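Local coordinates for protein C-type lectin domain family 4, member a4 (Mus musculus, PDB 3VYK) that is a C-type lectin receptor of dendritic cells that binds N-glycans carrying bisecting N-acetylglucosamine and holds a calcium ion at its sugar site, at residues T52-L66 / R99-W112. Sequence-based numbering, arbitrary orientation.
Sequences TSNLNTSAGYFIGLL and RCVIINHKTTGWGW. With NAG (2-acetamido-2-deoxy-beta-D-glucopyranose), chain B; SO4 (sulfate ion), chain E; SO4 (sulfate ion), chain D.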
# COMPACT_ATOMS: atom_id res chain seq x y z
N THR A 52 8.19 -3.96 2.76
CA THR A 52 7.97 -5.40 2.88
C THR A 52 8.78 -6.07 4.00
O THR A 52 8.34 -7.07 4.56
CB THR A 52 8.15 -6.15 1.54
OG1 THR A 52 9.52 -6.08 1.12
CG2 THR A 52 7.23 -5.58 0.48
N SER A 53 9.93 -5.50 4.34
CA SER A 53 10.72 -6.00 5.46
C SER A 53 9.93 -5.97 6.78
O SER A 53 10.23 -6.73 7.70
CB SER A 53 12.03 -5.21 5.60
OG SER A 53 11.84 -4.01 6.33
N ASN A 54 8.94 -5.09 6.84
CA ASN A 54 8.12 -4.86 8.03
C ASN A 54 6.78 -5.61 8.06
O ASN A 54 5.99 -5.42 8.98
CB ASN A 54 7.88 -3.35 8.19
CG ASN A 54 9.10 -2.62 8.68
OD1 ASN A 54 9.85 -2.01 7.91
ND2 ASN A 54 9.32 -2.67 9.99
N LEU A 55 6.54 -6.45 7.05
CA LEU A 55 5.23 -7.09 6.88
C LEU A 55 5.19 -8.57 7.23
O LEU A 55 6.20 -9.27 7.13
CB LEU A 55 4.75 -6.92 5.44
CG LEU A 55 4.65 -5.51 4.86
CD1 LEU A 55 4.15 -5.60 3.43
CD2 LEU A 55 3.76 -4.59 5.69
N ASN A 56 4.00 -9.04 7.61
CA ASN A 56 3.77 -10.45 7.85
C ASN A 56 3.43 -11.15 6.54
O ASN A 56 2.52 -10.72 5.82
CB ASN A 56 2.62 -10.61 8.85
CG ASN A 56 2.50 -12.03 9.39
OD1 ASN A 56 2.41 -12.99 8.64
ND2 ASN A 56 2.51 -12.15 10.72
N THR A 57 4.15 -12.23 6.22
CA THR A 57 3.94 -12.93 4.95
C THR A 57 2.57 -13.59 4.81
O THR A 57 2.17 -13.95 3.71
CB THR A 57 5.05 -13.96 4.64
OG1 THR A 57 5.03 -15.00 5.63
CG2 THR A 57 6.42 -13.29 4.64
N SER A 58 1.84 -13.74 5.92
CA SER A 58 0.50 -14.32 5.88
C SER A 58 -0.58 -13.29 5.57
O SER A 58 -1.73 -13.66 5.34
CB SER A 58 0.18 -15.06 7.19
OG SER A 58 0.03 -14.15 8.26
N ALA A 59 -0.22 -12.01 5.54
CA ALA A 59 -1.20 -10.93 5.42
C ALA A 59 -1.06 -10.12 4.14
O ALA A 59 0.01 -10.06 3.53
CB ALA A 59 -1.14 -10.02 6.63
N GLY A 60 -2.16 -9.48 3.74
CA GLY A 60 -2.16 -8.53 2.62
C GLY A 60 -2.37 -7.11 3.11
O GLY A 60 -3.12 -6.88 4.06
N TYR A 61 -1.74 -6.15 2.43
CA TYR A 61 -1.73 -4.78 2.92
C TYR A 61 -2.13 -3.80 1.84
O TYR A 61 -1.45 -3.69 0.81
CB TYR A 61 -0.33 -4.42 3.45
CG TYR A 61 0.14 -5.30 4.59
CD1 TYR A 61 0.02 -4.87 5.90
CD2 TYR A 61 0.70 -6.57 4.34
CE1 TYR A 61 0.44 -5.68 6.96
CE2 TYR A 61 1.12 -7.38 5.39
CZ TYR A 61 0.99 -6.92 6.69
OH TYR A 61 1.40 -7.71 7.76
N PHE A 62 -3.22 -3.07 2.06
CA PHE A 62 -3.63 -2.02 1.14
C PHE A 62 -2.57 -0.94 1.04
O PHE A 62 -1.97 -0.54 2.06
CB PHE A 62 -4.95 -1.37 1.58
CG PHE A 62 -6.18 -2.11 1.15
CD1 PHE A 62 -6.41 -2.38 -0.20
CD2 PHE A 62 -7.12 -2.50 2.09
CE1 PHE A 62 -7.55 -3.07 -0.61
CE2 PHE A 62 -8.26 -3.18 1.68
CZ PHE A 62 -8.48 -3.46 0.34
N ILE A 63 -2.37 -0.46 -0.18
CA ILE A 63 -1.55 0.73 -0.44
C ILE A 63 -2.42 1.80 -1.08
O ILE A 63 -3.58 1.55 -1.40
CB ILE A 63 -0.31 0.39 -1.29
CG1 ILE A 63 -0.70 -0.01 -2.72
CG2 ILE A 63 0.51 -0.68 -0.60
CD1 ILE A 63 0.47 -0.25 -3.67
N GLY A 64 -1.87 3.00 -1.27
CA GLY A 64 -2.65 4.12 -1.76
C GLY A 64 -2.74 4.25 -3.27
O GLY A 64 -2.66 5.36 -3.80
N LEU A 65 -2.92 3.12 -3.96
CA LEU A 65 -2.94 3.08 -5.43
C LEU A 65 -4.31 2.63 -5.89
O LEU A 65 -4.81 1.61 -5.42
CB LEU A 65 -1.85 2.12 -5.94
CG LEU A 65 -1.58 2.15 -7.45
CD1 LEU A 65 -1.06 3.52 -7.89
CD2 LEU A 65 -0.60 1.05 -7.84
N LEU A 66 -4.90 3.38 -6.82
CA LEU A 66 -6.26 3.11 -7.29
C LEU A 66 -6.37 3.14 -8.81
O LEU A 66 -5.70 3.92 -9.45
CB LEU A 66 -7.21 4.17 -6.75
CG LEU A 66 -7.31 4.29 -5.24
CD1 LEU A 66 -8.08 5.55 -4.88
CD2 LEU A 66 -7.98 3.06 -4.65
N ARG A 99 -10.12 -2.71 -8.21
CA ARG A 99 -9.66 -1.35 -8.46
C ARG A 99 -8.69 -0.82 -7.41
O ARG A 99 -8.16 0.28 -7.56
CB ARG A 99 -10.87 -0.40 -8.59
CG ARG A 99 -11.78 -0.72 -9.78
CD ARG A 99 -12.93 0.29 -9.90
NE ARG A 99 -13.52 0.55 -8.59
CZ ARG A 99 -14.43 -0.22 -8.00
NH1 ARG A 99 -14.89 -1.31 -8.61
NH2 ARG A 99 -14.87 0.10 -6.80
N CYS A 100 -8.47 -1.61 -6.36
CA CYS A 100 -7.54 -1.30 -5.28
C CYS A 100 -6.38 -2.27 -5.33
O CYS A 100 -6.40 -3.23 -6.10
CB CYS A 100 -8.26 -1.36 -3.93
SG CYS A 100 -9.37 0.04 -3.65
N VAL A 101 -5.34 -1.99 -4.55
CA VAL A 101 -4.08 -2.73 -4.64
C VAL A 101 -3.56 -3.10 -3.26
O VAL A 101 -3.54 -2.25 -2.35
CB VAL A 101 -3.01 -1.90 -5.38
CG1 VAL A 101 -1.68 -2.66 -5.51
CG2 VAL A 101 -3.48 -1.47 -6.76
N ILE A 102 -3.15 -4.37 -3.12
CA ILE A 102 -2.44 -4.80 -1.94
C ILE A 102 -1.02 -5.26 -2.26
O ILE A 102 -0.74 -5.70 -3.38
CB ILE A 102 -3.14 -5.96 -1.17
CG1 ILE A 102 -3.35 -7.20 -2.06
CG2 ILE A 102 -4.43 -5.46 -0.53
CD1 ILE A 102 -3.88 -8.42 -1.31
N ILE A 103 -0.16 -5.13 -1.26
CA ILE A 103 1.09 -5.88 -1.21
C ILE A 103 0.76 -7.22 -0.56
O ILE A 103 0.19 -7.27 0.54
CB ILE A 103 2.15 -5.14 -0.37
CG1 ILE A 103 2.50 -3.80 -1.02
CG2 ILE A 103 3.40 -6.00 -0.19
CD1 ILE A 103 3.45 -2.95 -0.20
N ASN A 104 1.12 -8.31 -1.23
CA ASN A 104 1.05 -9.64 -0.61
C ASN A 104 2.22 -10.52 -1.03
O ASN A 104 3.00 -10.17 -1.94
CB ASN A 104 -0.33 -10.32 -0.83
CG ASN A 104 -0.61 -10.67 -2.29
OD1 ASN A 104 0.18 -10.40 -3.17
ND2 ASN A 104 -1.77 -11.29 -2.54
N HIS A 105 2.36 -11.64 -0.33
CA HIS A 105 3.50 -12.51 -0.52
C HIS A 105 3.13 -13.80 -1.18
O HIS A 105 2.11 -14.41 -0.84
CB HIS A 105 4.16 -12.77 0.82
CG HIS A 105 5.49 -13.44 0.71
ND1 HIS A 105 5.64 -14.79 0.78
CD2 HIS A 105 6.76 -12.91 0.51
CE1 HIS A 105 6.94 -15.10 0.64
NE2 HIS A 105 7.63 -13.95 0.47
N LYS A 106 3.95 -14.21 -2.14
CA LYS A 106 3.76 -15.45 -2.89
C LYS A 106 5.09 -16.20 -2.92
O LYS A 106 6.07 -15.74 -2.34
CB LYS A 106 3.23 -15.17 -4.31
CG LYS A 106 1.84 -14.56 -4.32
CD LYS A 106 1.36 -14.07 -5.68
CE LYS A 106 0.79 -15.19 -6.53
NZ LYS A 106 0.09 -14.60 -7.70
N THR A 107 5.12 -17.35 -3.59
CA THR A 107 6.35 -18.16 -3.65
C THR A 107 7.49 -17.39 -4.34
O THR A 107 8.66 -17.59 -4.02
CB THR A 107 6.11 -19.50 -4.37
OG1 THR A 107 5.71 -19.26 -5.72
CG2 THR A 107 5.03 -20.30 -3.66
N THR A 108 7.12 -16.51 -5.26
CA THR A 108 8.07 -15.70 -6.02
C THR A 108 8.48 -14.43 -5.26
O THR A 108 9.30 -13.65 -5.76
CB THR A 108 7.48 -15.30 -7.38
OG1 THR A 108 6.16 -14.79 -7.19
CG2 THR A 108 7.43 -16.49 -8.32
N GLY A 109 7.90 -14.23 -4.08
CA GLY A 109 8.23 -13.09 -3.22
C GLY A 109 7.09 -12.10 -3.01
O GLY A 109 5.93 -12.43 -3.22
N TRP A 110 7.45 -10.89 -2.57
CA TRP A 110 6.47 -9.82 -2.38
C TRP A 110 6.11 -9.15 -3.68
O TRP A 110 6.92 -9.07 -4.59
CB TRP A 110 7.04 -8.77 -1.44
CG TRP A 110 7.10 -9.23 -0.02
CD1 TRP A 110 8.22 -9.66 0.69
CD2 TRP A 110 5.99 -9.31 0.94
NE1 TRP A 110 7.90 -9.99 1.97
CE2 TRP A 110 6.58 -9.80 2.20
CE3 TRP A 110 4.63 -9.04 0.88
CZ2 TRP A 110 5.80 -10.01 3.33
CZ3 TRP A 110 3.86 -9.24 2.04
CH2 TRP A 110 4.44 -9.72 3.23
N GLY A 111 4.89 -8.63 -3.75
CA GLY A 111 4.48 -7.89 -4.94
C GLY A 111 3.10 -7.29 -4.78
O GLY A 111 2.44 -7.45 -3.75
N TRP A 112 2.68 -6.59 -5.83
CA TRP A 112 1.37 -5.93 -5.84
C TRP A 112 0.36 -6.76 -6.58
O TRP A 112 0.65 -7.37 -7.62
CB TRP A 112 1.45 -4.59 -6.56
CG TRP A 112 2.39 -3.57 -5.98
CD1 TRP A 112 3.08 -3.58 -4.77
CD2 TRP A 112 2.71 -2.28 -6.60
NE1 TRP A 112 3.83 -2.43 -4.64
CE2 TRP A 112 3.63 -1.60 -5.69
CE3 TRP A 112 2.34 -1.65 -7.79
CZ2 TRP A 112 4.16 -0.34 -5.99
CZ3 TRP A 112 2.88 -0.39 -8.07
CH2 TRP A 112 3.75 0.24 -7.18
C1 NAG B . -6.47 -12.67 -3.96
C2 NAG B . -5.17 -12.79 -3.15
C3 NAG B . -5.44 -12.79 -1.65
C4 NAG B . -6.36 -11.63 -1.27
C5 NAG B . -7.60 -11.58 -2.17
C6 NAG B . -8.44 -10.33 -1.94
C7 NAG B . -3.45 -13.94 -4.47
C8 NAG B . -2.90 -15.25 -4.92
N2 NAG B . -4.49 -13.98 -3.64
O3 NAG B . -4.21 -12.65 -0.96
O4 NAG B . -6.76 -11.75 0.08
O5 NAG B . -7.20 -11.53 -3.52
O6 NAG B . -9.37 -10.50 -0.89
O7 NAG B . -2.95 -12.88 -4.87
S SO4 E . 11.19 -10.11 -2.53
O1 SO4 E . 11.41 -8.94 -1.65
O2 SO4 E . 10.07 -10.91 -1.98
O3 SO4 E . 12.41 -10.95 -2.58
O4 SO4 E . 10.83 -9.66 -3.89
S SO4 D . -17.89 -2.16 -6.49
O1 SO4 D . -17.52 -0.71 -6.55
O2 SO4 D . -19.31 -2.39 -6.87
O3 SO4 D . -16.99 -2.94 -7.36
O4 SO4 D . -17.71 -2.61 -5.08
O HOH W 1 0.81 -12.16 1.96
O HOH W 2 -5.45 0.33 -3.18
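Tyr61 and Ile103 form an antiparallel hydrogen-bonded pair. Ile103 N gives to Tyr61 O at 2.8 Å, and Tyr61 N gives to Ile103 O. Ile63 N adds a straighter bond to Val101 O (3.0 Å, 168° at the hydrogen). Water continues the ladder at both ends. One molecule accepts from His105 N and donates to Thr57 O and Ala59 O; a second accepts from Val101 N beside Ile63 O and Leu65 O. Asn104 ND2 donates hydrogen bonds to O7 and O3 of an N-acetylglucosamine of the bound glycan.

Trp110 provides the broad surface of the packing. Thr52 CB sits over its five-membered ring, 3.6 Å from the centroid and 12° off the normal. Leu55 CD1 lies over the six-membered ring and also meets Ile103 CG2 at 3.7 Å. Asn56 O comes to the ring edge, 3.4 Å from Trp110 CH2. The opposite face of the indole carries His105 CD2. Thr57 CG2 in turn lies over the face of the His105 imidazole, a CH-pi contact 4.1 Å from its centroid.

Further along, Ile63 CD1 rests on the face of the Trp112 indole and touches Val101 CG1. The extended Ile63 chain (chi2 176°) carries CD1 there, while CG2 packs on Ile103. Trp112 NE1 is hydrogen-bonded to Gln48 OE1 of helix 45-53. Phe62 CD1 meets Ile102 CG2 at 3.7 Å, and Leu66 CD2 touches SG of Cys100, which is disulfide-bonded to Cys117.

Strand 61-67 joins the hairpin of strands 100-106 and 109-115, which carries Asn104 of the glycan pocket and the calcium ligands Asn113 and Asp114, to strand 121-128 in the sheet of the C-type lectin fold.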